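Local coordinates for protein pullulanase (Bacillus acidopullulyticus, PDB 2WAN) that probably hydrolyses the alpha-1,6-glucosidic linkages of pullulan and related branched starch polysaccharides, as a debranching enzyme with an alpha-amylase-type catalytic domain, at residues Leu318-Ser323 with Trp376-Gln381; Leu342-Asn345 with Ser350-Lys353; Glu356-Lys359 with Trp365-Gln368; Pro490-Asn495 with Asn608-Glu613. All coordinates share one frame; numbering follows the deposited sequence. Where two conformers were deposited one is given.

Contact 1: Leu318-Ser323 with Trp376-Gln381; sequences LGNVYS and WYYLYQ. With SO4 (sulfate ion), chain K.
G319 and N320, on strand 319-322, face Y380 and Y378, on strand 377-381, with the strand axes 10.4 Å apart at closest and running 142° from one another. No hydrogen bond joins the two strands at this spacing; they illustrate the layered packing of the beta-sandwich expected of a family 48 carbohydrate-binding module, bridged here by side chains. Y378 spans most of the gap. Its CG lies between the backbone N and the carbonyl carbon (chi1 75°), which sends the ring across to N320, whose amide plane is turned 84° from it. The hydroxyls of Y378 and Y380 both hydrogen-bond to OD2 of D393, tying two tyrosines of one strand to a single carboxylate. At the backbone angles of G319 a CB would press on L318 O, which suits a glycine. At the far end, W376 NE1 donates an almost straight 2.7 Å hydrogen bond to O4 of a sulfate, probably from the crystallisation liquor; with a leucine in its place, the sulfate would probably lose this N-H donor and L343 and N345 part of their cover. Where the layers meet, N320 OD1 comes within 3.0 Å of Y378 OH, obliquely to the ring.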
loop_
_atom_site.group_PDB
_atom_site.type_symbol
_atom_site.label_atom_id
_atom_site.label_comp_id
_atom_site.label_asym_id
_atom_site.label_seq_id
_atom_site.Cartn_x
_atom_site.Cartn_y
_atom_site.Cartn_z
ATOM N N LEU A 318 -8.179 22.784 4.677
ATOM C CA LEU A 318 -9.325 22.050 4.119
ATOM C C LEU A 318 -10.127 21.382 5.249
ATOM O O LEU A 318 -9.546 20.837 6.210
ATOM C CB LEU A 318 -8.912 21.041 3.035
ATOM C CG LEU A 318 -8.320 21.640 1.743
ATOM C CD1 LEU A 318 -7.910 20.507 0.778
ATOM C CD2 LEU A 318 -9.305 22.582 1.062
ATOM N N GLY A 319 -11.450 21.451 5.133
ATOM C CA GLY A 319 -12.359 20.950 6.155
ATOM C C GLY A 319 -12.997 22.078 6.944
ATOM O O GLY A 319 -13.234 23.160 6.395
ATOM N N ASN A 320 -13.297 21.828 8.213
ATOM C CA ASN A 320 -13.801 22.889 9.096
ATOM C C ASN A 320 -12.784 23.200 10.183
ATOM O O ASN A 320 -12.078 22.308 10.669
ATOM C CB ASN A 320 -15.184 22.555 9.686
ATOM C CG ASN A 320 -15.148 21.369 10.648
ATOM O OD1 ASN A 320 -15.327 20.201 10.241
ATOM N ND2 ASN A 320 -14.921 21.655 11.923
ATOM N N VAL A 321 -12.673 24.475 10.525
ATOM C CA VAL A 321 -11.751 24.905 11.575
ATOM C C VAL A 321 -12.603 25.621 12.603
ATOM O O VAL A 321 -13.094 26.729 12.353
ATOM C CB VAL A 321 -10.642 25.836 11.045
ATOM C CG1 VAL A 321 -9.744 26.321 12.208
ATOM C CG2 VAL A 321 -9.806 25.119 9.974
ATOM N N TYR A 322 -12.812 24.956 13.735
ATOM C CA TYR A 322 -13.720 25.416 14.784
ATOM C C TYR A 322 -13.071 26.357 15.809
ATOM O O TYR A 322 -11.966 26.089 16.316
ATOM C CB TYR A 322 -14.334 24.215 15.535
ATOM C CG TYR A 322 -15.082 24.655 16.783
ATOM C CD1 TYR A 322 -16.381 25.156 16.696
ATOM C CD2 TYR A 322 -14.467 24.620 18.032
ATOM C CE1 TYR A 322 -17.057 25.602 17.845
ATOM C CE2 TYR A 322 -15.131 25.056 19.179
ATOM C CZ TYR A 322 -16.425 25.539 19.072
ATOM O OH TYR A 322 -17.069 25.976 20.212
ATOM N N SER A 323 -13.789 27.433 16.132
ATOM C CA SER A 323 -13.495 28.239 17.317
ATOM C C SER A 323 -14.791 28.638 18.005
ATOM O O SER A 323 -15.872 28.553 17.418
ATOM C CB SER A 323 -12.659 29.486 16.958
ATOM O OG SER A 323 -13.458 30.476 16.325
ATOM N N TRP A 376 -22.914 21.104 15.768
ATOM C CA TRP A 376 -23.758 21.287 14.579
ATOM C C TRP A 376 -23.349 20.276 13.499
ATOM O O TRP A 376 -22.225 19.751 13.522
ATOM C CB TRP A 376 -23.611 22.706 14.023
ATOM C CG TRP A 376 -24.440 23.710 14.752
ATOM C CD1 TRP A 376 -24.320 24.082 16.067
ATOM C CD2 TRP A 376 -25.510 24.492 14.207
ATOM N NE1 TRP A 376 -25.265 25.039 16.379
ATOM C CE2 TRP A 376 -26.008 25.307 15.257
ATOM C CE3 TRP A 376 -26.107 24.574 12.936
ATOM C CZ2 TRP A 376 -27.072 26.199 15.073
ATOM C CZ3 TRP A 376 -27.170 25.464 12.753
ATOM C CH2 TRP A 376 -27.634 26.269 13.820
ATOM N N TYR A 377 -24.256 20.014 12.556
ATOM C CA TYR A 377 -23.981 19.088 11.454
ATOM C C TYR A 377 -23.965 19.845 10.135
ATOM O O TYR A 377 -24.584 20.916 10.008
ATOM C CB TYR A 377 -25.006 17.944 11.421
ATOM C CG TYR A 377 -24.955 17.076 12.664
ATOM C CD1 TYR A 377 -25.671 17.425 13.831
ATOM C CD2 TYR A 377 -24.160 15.929 12.697
ATOM C CE1 TYR A 377 -25.618 16.633 14.980
ATOM C CE2 TYR A 377 -24.095 15.133 13.851
ATOM C CZ TYR A 377 -24.825 15.483 14.983
ATOM O OH TYR A 377 -24.754 14.678 16.110
ATOM N N TYR A 378 -23.250 19.318 9.147
ATOM C CA TYR A 378 -23.201 20.016 7.868
ATOM C C TYR A 378 -22.942 19.108 6.678
ATOM O O TYR A 378 -22.485 17.957 6.812
ATOM C CB TYR A 378 -22.150 21.137 7.874
ATOM C CG TYR A 378 -20.671 20.719 7.781
ATOM C CD1 TYR A 378 -20.033 20.081 8.848
ATOM C CD2 TYR A 378 -19.914 21.009 6.632
ATOM C CE1 TYR A 378 -18.682 19.729 8.775
ATOM C CE2 TYR A 378 -18.551 20.664 6.546
ATOM C CZ TYR A 378 -17.949 20.033 7.629
ATOM O OH TYR A 378 -16.626 19.709 7.592
ATOM N N LEU A 379 -23.293 19.643 5.517
ATOM C CA LEU A 379 -23.008 19.022 4.228
ATOM C C LEU A 379 -22.605 20.118 3.268
ATOM O O LEU A 379 -22.962 21.304 3.472
ATOM C CB LEU A 379 -24.255 18.343 3.663
ATOM C CG LEU A 379 -24.729 17.041 4.313
ATOM C CD1 LEU A 379 -26.114 16.647 3.814
ATOM C CD2 LEU A 379 -23.704 15.917 4.067
ATOM N N TYR A 380 -21.863 19.734 2.226
ATOM C CA TYR A 380 -21.677 20.605 1.045
ATOM C C TYR A 380 -22.666 20.235 -0.047
ATOM O O TYR A 380 -22.890 19.063 -0.326
ATOM C CB TYR A 380 -20.240 20.526 0.488
ATOM C CG TYR A 380 -19.170 20.960 1.470
ATOM C CD1 TYR A 380 -19.218 22.223 2.081
ATOM C CD2 TYR A 380 -18.087 20.124 1.765
ATOM C CE1 TYR A 380 -18.229 22.625 2.981
ATOM C CE2 TYR A 380 -17.082 20.531 2.639
ATOM C CZ TYR A 380 -17.172 21.770 3.259
ATOM O OH TYR A 380 -16.199 22.169 4.139
ATOM N N GLN A 381 -23.254 21.256 -0.663
ATOM C CA GLN A 381 -24.122 21.057 -1.807
ATOM C C GLN A 381 -23.374 21.565 -3.040
ATOM O O GLN A 381 -23.050 22.753 -3.149
ATOM C CB GLN A 381 -25.450 21.776 -1.591
ATOM C CG GLN A 381 -26.463 21.523 -2.720
ATOM C CD GLN A 381 -27.796 22.199 -2.453
ATOM O OE1 GLN A 381 -28.768 21.546 -2.095
ATOM N NE2 GLN A 381 -27.832 23.512 -2.601
HETATM S S SO4 K . -26.552 27.064 19.539
HETATM O O1 SO4 K . -25.400 27.791 20.076
HETATM O O2 SO4 K . -27.190 27.905 18.524
HETATM O O3 SO4 K . -27.487 26.756 20.610
HETATM O O4 SO4 K . -26.047 25.840 18.886
#

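Contact 2: Leu342-Asn345 with Ser350-Lys353; sequences LLYN and SITK
L343 and K353 form an antiparallel hydrogen-bonded pair with their CA atoms 5.1 Å apart, but T352 also faces L343, so that two residues of segment 350-353 stand against one of strand 342-344. The extra residue shows in the bonding. L343 N gives a nearly linear bond to K353 O, at 2.8 Å, while L343 O receives two N-H groups: T352 N, 2.8 Å away and in the carbonyl plane, and K353 N, at 3.1 Å and tilted 26° from that plane. T352 adds a side-chain bond to these, its OG1 accepting from N345 N at 3.0 Å. The threonine hydroxyl can do this because OG1 is turned opposite its own carbonyl carbon (chi1 -57°), toward the end of the neighbouring strand. A water then spans the turn, donating to N345 OD1 and to S350 O. On the apolar side, I351 crosses the Y344 ring obliquely, its CG1 lying 3.4 Å from Y344 CE1, and its CD1 reaches toward L342 CD1. Y344 also makes a cation-pi contact with R405. Taken together, the doubled donors on L343 O and the two residues set against one define a classic beta bulge, here where the chain turns from strand 338-344 into strand 353-359 of the carbohydrate-binding module.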
loop_
_atom_site.group_PDB
_atom_site.type_symbol
_atom_site.label_atom_id
_atom_site.label_comp_id
_atom_site.label_asym_id
_atom_site.label_seq_id
_atom_site.Cartn_x
_atom_site.Cartn_y
_atom_site.Cartn_z
ATOM N N LEU A 342 -24.626 23.579 3.798
ATOM C CA LEU A 342 -25.890 23.231 4.444
ATOM C C LEU A 342 -25.597 22.946 5.908
ATOM O O LEU A 342 -24.808 22.052 6.225
ATOM C CB LEU A 342 -26.558 22.009 3.785
ATOM C CG LEU A 342 -26.733 22.054 2.255
ATOM C CD1 LEU A 342 -27.465 20.807 1.739
ATOM C CD2 LEU A 342 -27.495 23.296 1.871
ATOM N N LEU A 343 -26.201 23.749 6.781
ATOM C CA LEU A 343 -26.026 23.644 8.234
ATOM C C LEU A 343 -27.284 23.101 8.883
ATOM O O LEU A 343 -28.389 23.548 8.553
ATOM C CB LEU A 343 -25.702 25.026 8.839
ATOM C CG LEU A 343 -24.287 25.558 8.616
ATOM C CD1 LEU A 343 -24.154 26.969 9.191
ATOM C CD2 LEU A 343 -23.210 24.644 9.223
ATOM N N TYR A 344 -27.107 22.159 9.815
ATOM C CA TYR A 344 -28.201 21.503 10.532
ATOM C C TYR A 344 -27.946 21.588 12.043
ATOM O O TYR A 344 -26.880 21.188 12.536
ATOM C CB TYR A 344 -28.316 20.023 10.144
ATOM C CG TYR A 344 -28.430 19.740 8.644
ATOM C CD1 TYR A 344 -29.664 19.445 8.066
ATOM C CD2 TYR A 344 -27.293 19.746 7.822
ATOM C CE1 TYR A 344 -29.767 19.157 6.685
ATOM C CE2 TYR A 344 -27.387 19.476 6.445
ATOM C CZ TYR A 344 -28.626 19.192 5.890
ATOM O OH TYR A 344 -28.707 18.928 4.539
ATOM N N ASN A 345 -28.933 22.093 12.777
ATOM C CA ASN A 345 -28.839 22.142 14.239
ATOM C C ASN A 345 -29.354 20.874 14.924
ATOM O O ASN A 345 -29.619 20.861 16.131
ATOM C CB ASN A 345 -29.548 23.403 14.761
ATOM C CG ASN A 345 -31.047 23.361 14.553
ATOM O OD1 ASN A 345 -31.601 22.373 14.063
ATOM N ND2 ASN A 345 -31.720 24.447 14.932
ATOM N N SER A 350 -34.527 18.759 9.394
ATOM C CA SER A 350 -34.333 19.472 8.136
ATOM C C SER A 350 -33.275 20.589 8.235
ATOM O O SER A 350 -32.874 21.002 9.335
ATOM C CB SER A 350 -35.671 20.030 7.634
ATOM O OG SER A 350 -36.235 20.912 8.593
ATOM N N ILE A 351 -32.831 21.056 7.076
ATOM C CA ILE A 351 -31.839 22.138 6.949
ATOM C C ILE A 351 -32.195 23.332 7.817
ATOM O O ILE A 351 -33.326 23.836 7.783
ATOM C CB ILE A 351 -31.666 22.598 5.466
ATOM C CG1 ILE A 351 -31.150 21.458 4.583
ATOM C CG2 ILE A 351 -30.666 23.743 5.341
ATOM C CD1 ILE A 351 -31.422 21.654 3.075
ATOM N N THR A 352 -31.220 23.787 8.595
ATOM C CA THR A 352 -31.409 24.983 9.422
ATOM C C THR A 352 -31.024 26.249 8.662
ATOM O O THR A 352 -31.766 27.248 8.667
ATOM C CB THR A 352 -30.600 24.871 10.729
ATOM O OG1 THR A 352 -31.007 23.693 11.417
ATOM C CG2 THR A 352 -30.830 26.120 11.636
ATOM N N LYS A 353 -29.871 26.207 8.003
ATOM C CA LYS A 353 -29.379 27.342 7.249
ATOM C C LYS A 353 -28.631 26.865 6.008
ATOM O O LYS A 353 -27.837 25.925 6.062
ATOM C CB LYS A 353 -28.484 28.217 8.145
ATOM C CG LYS A 353 -28.208 29.606 7.580
ATOM C CD LYS A 353 -27.352 30.405 8.546
ATOM C CE LYS A 353 -28.216 31.269 9.459
ATOM N NZ LYS A 353 -27.400 31.926 10.518
HETATM O O HOH W 1 -31.732 20.444 11.817
#

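Contact 3: Glu356-Lys359 with Trp365-Gln368; sequences EMQK and WKLQ
W365, M357 and Q358 bury the most surface where strand 353-359 meets strand 364-370 in an antiparallel hairpin. The indole of W365 has K359 laid over one face: CG sits 3.7 Å from the centroid of the six-membered ring, only 18° off its normal, a CH-pi contact. With the lysine chain extended beyond CG, its CE also passes close to W365 CZ2, while the backbone O of M357 lies near the plane of the ring, at its edge. M357 meets the partner strand with methylenes and methyl together. Its CG packs against L367 CB at 4.0 Å, and a bend at its last torsion (chi3 70°) tucks CE against W365 O, 3.5 Å away. Q358 supplies the backbone pairing, its N donating to K366 O and its O accepting from K366 N, each at 2.9 Å. That same carbonyl O also takes a CA-H...O contact from W365 CA, and farther out Q358 NE2 rests beside L367 CD1. The example shows how work is divided in a hairpin: peptide groups satisfy one another in the pair Q358-K366, whereas the lysine over the tryptophan contributes its hydrocarbon stem, so the hold there is probably more dispersive than ionic.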
loop_
_atom_site.group_PDB
_atom_site.type_symbol
_atom_site.label_atom_id
_atom_site.label_comp_id
_atom_site.label_asym_id
_atom_site.label_seq_id
_atom_site.Cartn_x
_atom_site.Cartn_y
_atom_site.Cartn_z
ATOM N N GLU A 356 -24.441 30.439 0.670
ATOM C CA GLU A 356 -23.539 30.423 -0.468
ATOM C C GLU A 356 -22.079 30.485 0.012
ATOM O O GLU A 356 -21.724 31.318 0.854
ATOM C CB GLU A 356 -23.828 31.602 -1.414
ATOM C CG GLU A 356 -24.981 31.386 -2.367
ATOM C CD GLU A 356 -24.658 30.371 -3.452
ATOM O OE1 GLU A 356 -25.611 29.786 -3.995
ATOM O OE2 GLU A 356 -23.462 30.164 -3.758
ATOM N N MET A 357 -21.238 29.594 -0.502
ATOM C CA MET A 357 -19.797 29.722 -0.271
ATOM C C MET A 357 -19.174 30.595 -1.366
ATOM O O MET A 357 -19.822 30.894 -2.374
ATOM C CB MET A 357 -19.119 28.349 -0.168
ATOM C CG MET A 357 -19.693 27.511 0.976
ATOM S SD MET A 357 -18.945 25.861 1.165
ATOM C CE MET A 357 -17.306 26.293 1.770
ATOM N N GLN A 358 -17.928 31.000 -1.144
ATOM C CA GLN A 358 -17.228 31.939 -2.015
ATOM C C GLN A 358 -16.105 31.236 -2.751
ATOM O O GLN A 358 -15.284 30.565 -2.128
ATOM C CB GLN A 358 -16.629 33.089 -1.199
ATOM C CG GLN A 358 -17.579 33.782 -0.234
ATOM C CD GLN A 358 -16.847 34.624 0.813
ATOM O OE1 GLN A 358 -15.752 35.151 0.565
ATOM N NE2 GLN A 358 -17.458 34.758 1.987
ATOM N N LYS A 359 -16.070 31.399 -4.071
ATOM C CA LYS A 359 -14.920 30.965 -4.870
ATOM C C LYS A 359 -13.634 31.578 -4.319
ATOM O O LYS A 359 -13.550 32.794 -4.119
ATOM C CB LYS A 359 -15.091 31.360 -6.339
ATOM C CG LYS A 359 -15.626 30.259 -7.218
ATOM C CD LYS A 359 -15.813 30.713 -8.677
ATOM C CE LYS A 359 -16.448 29.609 -9.530
ATOM N NZ LYS A 359 -16.920 30.088 -10.859
ATOM N N TRP A 365 -13.543 26.535 -2.475
ATOM C CA TRP A 365 -14.652 27.371 -2.041
ATOM C C TRP A 365 -14.542 27.496 -0.531
ATOM O O TRP A 365 -14.215 26.528 0.168
ATOM C CB TRP A 365 -15.988 26.738 -2.430
ATOM C CG TRP A 365 -16.250 26.701 -3.922
ATOM C CD1 TRP A 365 -15.608 25.934 -4.857
ATOM C CD2 TRP A 365 -17.248 27.448 -4.633
ATOM N NE1 TRP A 365 -16.134 26.172 -6.113
ATOM C CE2 TRP A 365 -17.146 27.091 -6.000
ATOM C CE3 TRP A 365 -18.212 28.391 -4.247
ATOM C CZ2 TRP A 365 -17.985 27.638 -6.984
ATOM C CZ3 TRP A 365 -19.044 28.938 -5.228
ATOM C CH2 TRP A 365 -18.920 28.564 -6.579
ATOM N N LYS A 366 -14.821 28.690 -0.018
ATOM C CA LYS A 366 -14.630 28.947 1.400
ATOM C C LYS A 366 -15.801 29.693 2.015
ATOM O O LYS A 366 -16.579 30.355 1.314
ATOM C CB LYS A 366 -13.337 29.727 1.638
ATOM C CG LYS A 366 -13.401 31.193 1.177
ATOM C CD LYS A 366 -12.152 31.949 1.549
ATOM C CE LYS A 366 -12.337 33.450 1.318
ATOM N NZ LYS A 366 -11.115 34.214 1.705
ATOM N N LEU A 367 -15.915 29.596 3.335
ATOM C CA LEU A 367 -16.882 30.417 4.071
ATOM C C LEU A 367 -16.557 30.465 5.549
ATOM O O LEU A 367 -16.258 29.430 6.164
ATOM C CB LEU A 367 -18.314 29.904 3.883
ATOM C CG LEU A 367 -19.429 30.820 4.404
ATOM C CD1 LEU A 367 -19.430 32.138 3.600
ATOM C CD2 LEU A 367 -20.777 30.120 4.296
ATOM N N GLN A 368 -16.609 31.671 6.116
ATOM C CA GLN A 368 -16.564 31.826 7.565
ATOM C C GLN A 368 -17.982 32.071 8.073
ATOM O O GLN A 368 -18.694 32.938 7.562
ATOM C CB GLN A 368 -15.633 32.972 7.973
ATOM C CG GLN A 368 -15.389 33.047 9.478
ATOM C CD GLN A 368 -14.482 34.193 9.882
ATOM O OE1 GLN A 368 -14.708 34.849 10.903
ATOM N NE2 GLN A 368 -13.452 34.444 9.083
#

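Contact 4: Pro490-Asn495 with Asn608-Glu613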
loop_
_atom_site.group_PDB
_atom_site.type_symbol
_atom_site.label_atom_id
_atom_site.label_comp_id
_atom_site.label_asym_id
_atom_site.label_seq_id
_atom_site.Cartn_x
_atom_site.Cartn_y
_atom_site.Cartn_z
ATOM N N PRO A 490 -8.462 -2.026 10.407
ATOM C CA PRO A 490 -8.962 -0.653 10.160
ATOM C C PRO A 490 -9.932 -0.049 11.185
ATOM O O PRO A 490 -11.019 -0.596 11.451
ATOM C CB PRO A 490 -9.606 -0.779 8.790
ATOM C CG PRO A 490 -8.642 -1.730 8.092
ATOM C CD PRO A 490 -8.370 -2.802 9.150
ATOM N N VAL A 491 -9.511 1.075 11.750
ATOM C CA VAL A 491 -10.386 1.883 12.624
ATOM C C VAL A 491 -10.802 3.231 11.993
ATOM O O VAL A 491 -11.472 4.032 12.638
ATOM C CB VAL A 491 -9.790 2.078 14.040
ATOM C CG1 VAL A 491 -9.549 0.710 14.727
ATOM C CG2 VAL A 491 -8.505 2.952 14.005
ATOM N N GLU A 492 -10.389 3.503 10.755
ATOM C CA GLU A 492 -10.979 4.640 10.019
ATOM C C GLU A 492 -12.344 4.200 9.499
ATOM O O GLU A 492 -12.470 3.130 8.884
ATOM C CB GLU A 492 -10.096 5.099 8.865
ATOM C CG GLU A 492 -8.750 5.635 9.340
ATOM C CD GLU A 492 -7.802 6.015 8.221
ATOM O OE1 GLU A 492 -8.023 5.611 7.051
ATOM O OE2 GLU A 492 -6.805 6.712 8.539
ATOM N N GLU A 493 -13.357 5.035 9.760
ATOM C CA GLU A 493 -14.757 4.769 9.414
ATOM C C GLU A 493 -14.966 4.109 8.049
ATOM O O GLU A 493 -14.562 4.644 7.007
ATOM C CB GLU A 493 -15.561 6.081 9.444
ATOM C CG GLU A 493 -17.061 5.892 9.188
ATOM C CD GLU A 493 -17.842 5.402 10.391
ATOM O OE1 GLU A 493 -17.263 5.245 11.483
ATOM O OE2 GLU A 493 -19.056 5.133 10.233
ATOM N N PHE A 494 -15.617 2.957 8.087
ATOM C CA PHE A 494 -15.908 2.195 6.884
ATOM C C PHE A 494 -17.415 1.976 6.693
ATOM O O PHE A 494 -18.216 2.170 7.618
ATOM C CB PHE A 494 -15.100 0.877 6.845
ATOM C CG PHE A 494 -15.185 0.042 8.101
ATOM C CD1 PHE A 494 -16.241 -0.849 8.285
ATOM C CD2 PHE A 494 -14.187 0.118 9.096
ATOM C CE1 PHE A 494 -16.326 -1.642 9.434
ATOM C CE2 PHE A 494 -14.264 -0.680 10.242
ATOM C CZ PHE A 494 -15.333 -1.560 10.416
ATOM N N ASN A 495 -17.801 1.559 5.491
ATOM C CA ASN A 495 -19.213 1.558 5.101
ATOM C C ASN A 495 -20.013 0.302 5.470
ATOM O O ASN A 495 -21.248 0.357 5.587
ATOM C CB ASN A 495 -19.305 1.827 3.587
ATOM C CG ASN A 495 -20.731 2.064 3.120
ATOM O OD1 ASN A 495 -21.350 3.091 3.449
ATOM N ND2 ASN A 495 -21.277 1.097 2.379
ATOM N N ASN A 608 -1.007 12.843 8.649
ATOM C CA ASN A 608 -0.547 13.859 9.603
ATOM C C ASN A 608 -1.557 14.072 10.720
ATOM O O ASN A 608 -1.170 14.208 11.878
ATOM C CB ASN A 608 -0.258 15.188 8.912
ATOM C CG ASN A 608 1.151 15.246 8.349
ATOM O OD1 ASN A 608 2.104 15.565 9.061
ATOM N ND2 ASN A 608 1.287 14.936 7.068
ATOM N N TYR A 609 -2.838 14.106 10.350
ATOM C CA TYR A 609 -3.922 14.334 11.312
ATOM C C TYR A 609 -3.967 13.182 12.324
ATOM O O TYR A 609 -4.075 13.427 13.540
ATOM C CB TYR A 609 -5.282 14.468 10.601
ATOM C CG TYR A 609 -6.451 14.450 11.563
ATOM C CD1 TYR A 609 -6.696 15.538 12.424
ATOM C CD2 TYR A 609 -7.306 13.348 11.635
ATOM C CE1 TYR A 609 -7.782 15.526 13.311
ATOM C CE2 TYR A 609 -8.390 13.319 12.533
ATOM C CZ TYR A 609 -8.619 14.413 13.367
ATOM O OH TYR A 609 -9.671 14.386 14.261
ATOM N N TRP A 610 -3.909 11.938 11.840
ATOM C CA TRP A 610 -3.944 10.800 12.764
ATOM C C TRP A 610 -2.761 10.796 13.748
ATOM O O TRP A 610 -2.924 10.521 14.947
ATOM C CB TRP A 610 -4.060 9.470 12.001
ATOM C CG TRP A 610 -5.474 9.251 11.539
ATOM C CD1 TRP A 610 -5.982 9.532 10.303
ATOM C CD2 TRP A 610 -6.574 8.776 12.328
ATOM N NE1 TRP A 610 -7.326 9.232 10.255
ATOM C CE2 TRP A 610 -7.718 8.771 11.491
ATOM C CE3 TRP A 610 -6.703 8.349 13.667
ATOM C CZ2 TRP A 610 -8.983 8.343 11.936
ATOM C CZ3 TRP A 610 -7.968 7.910 14.121
ATOM C CH2 TRP A 610 -9.093 7.916 13.246
ATOM N N VAL A 611 -1.569 11.116 13.262
ATOM C CA VAL A 611 -0.426 11.219 14.177
ATOM C C VAL A 611 -0.599 12.392 15.153
ATOM O O VAL A 611 -0.397 12.248 16.358
ATOM C CB VAL A 611 0.895 11.365 13.392
ATOM C CG1 VAL A 611 2.044 11.766 14.347
ATOM C CG2 VAL A 611 1.203 10.028 12.652
ATOM N N ASN A 612 -0.956 13.564 14.634
ATOM C CA ASN A 612 -1.033 14.752 15.489
ATOM C C ASN A 612 -2.178 14.691 16.507
ATOM O O ASN A 612 -1.971 14.982 17.690
ATOM C CB ASN A 612 -1.126 16.017 14.641
ATOM C CG ASN A 612 0.194 16.375 13.942
ATOM O OD1 ASN A 612 1.301 16.150 14.464
ATOM N ND2 ASN A 612 0.071 16.952 12.746
ATOM N N GLU A 613 -3.370 14.282 16.066
ATOM C CA GLU A 613 -4.542 14.299 16.946
ATOM C C GLU A 613 -4.642 13.074 17.858
ATOM O O GLU A 613 -5.041 13.190 19.047
ATOM C CB GLU A 613 -5.830 14.441 16.110
ATOM C CG GLU A 613 -7.110 14.586 16.897
ATOM C CD GLU A 613 -7.180 15.892 17.711
ATOM O OE1 GLU A 613 -6.559 16.903 17.290
ATOM O OE2 GLU A 613 -7.854 15.890 18.761
#
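W610 NE1 has two oxygens close to it: the backbone O of Y514, which takes its hydrogen bond, and E492 OE2, which comes within 3.1 Å but at too poor an angle to count as one. The glutamate thus touches the tryptophan by packing. Its CG is turned opposite the carbonyl carbon (chi1 -64°) and the chain runs on extended, carrying CG to 3.8 Å from W610 CZ2 while OE2 passes 3.4 Å from CD1. Carboxylate and indole are inclined by 33°, so the acid lies obliquely along the pyrrole side of the ring. Y614 stacks on the same indole, and Y609 CD2 stands over one of its faces, toward the rim. Replacing W610 with an alanine would probably deprive Y514 O of its N-H donor and open a gap between E492 and Y614. Both partners are buried in the catalytic domain, an eight-stranded parallel barrel as in the alpha-amylase family. E492, just beyond barrel strand 485-488, touches M550 and V552 of strand 547-552; W610, on helix 597-614, meets M550 as well as F619 of strand 618-621, so helix and segment converge on the same inner strand.

Contacts 1, 2 and 3 belong to one small antiparallel beta domain, the family 48 carbohydrate-binding module, and their centres lie 11 to 16 Å apart. Contact 1 joins strands at the two ends of the sequence span, and contacts 2 and 3 follow in series between them. Strand 377-383 pairs directly with strand 338-344 through Y377 O and Y344 N, 2.8 Å apart, while Y380 CD1 packs on M357 SD, so contact 1 touches both others. Contact 4 comes later in the chain, in the catalytic barrel, about 18 Å from contact 1 between centres and touching none of them. Module and barrel thus illustrate separately built units set close together in one enzyme.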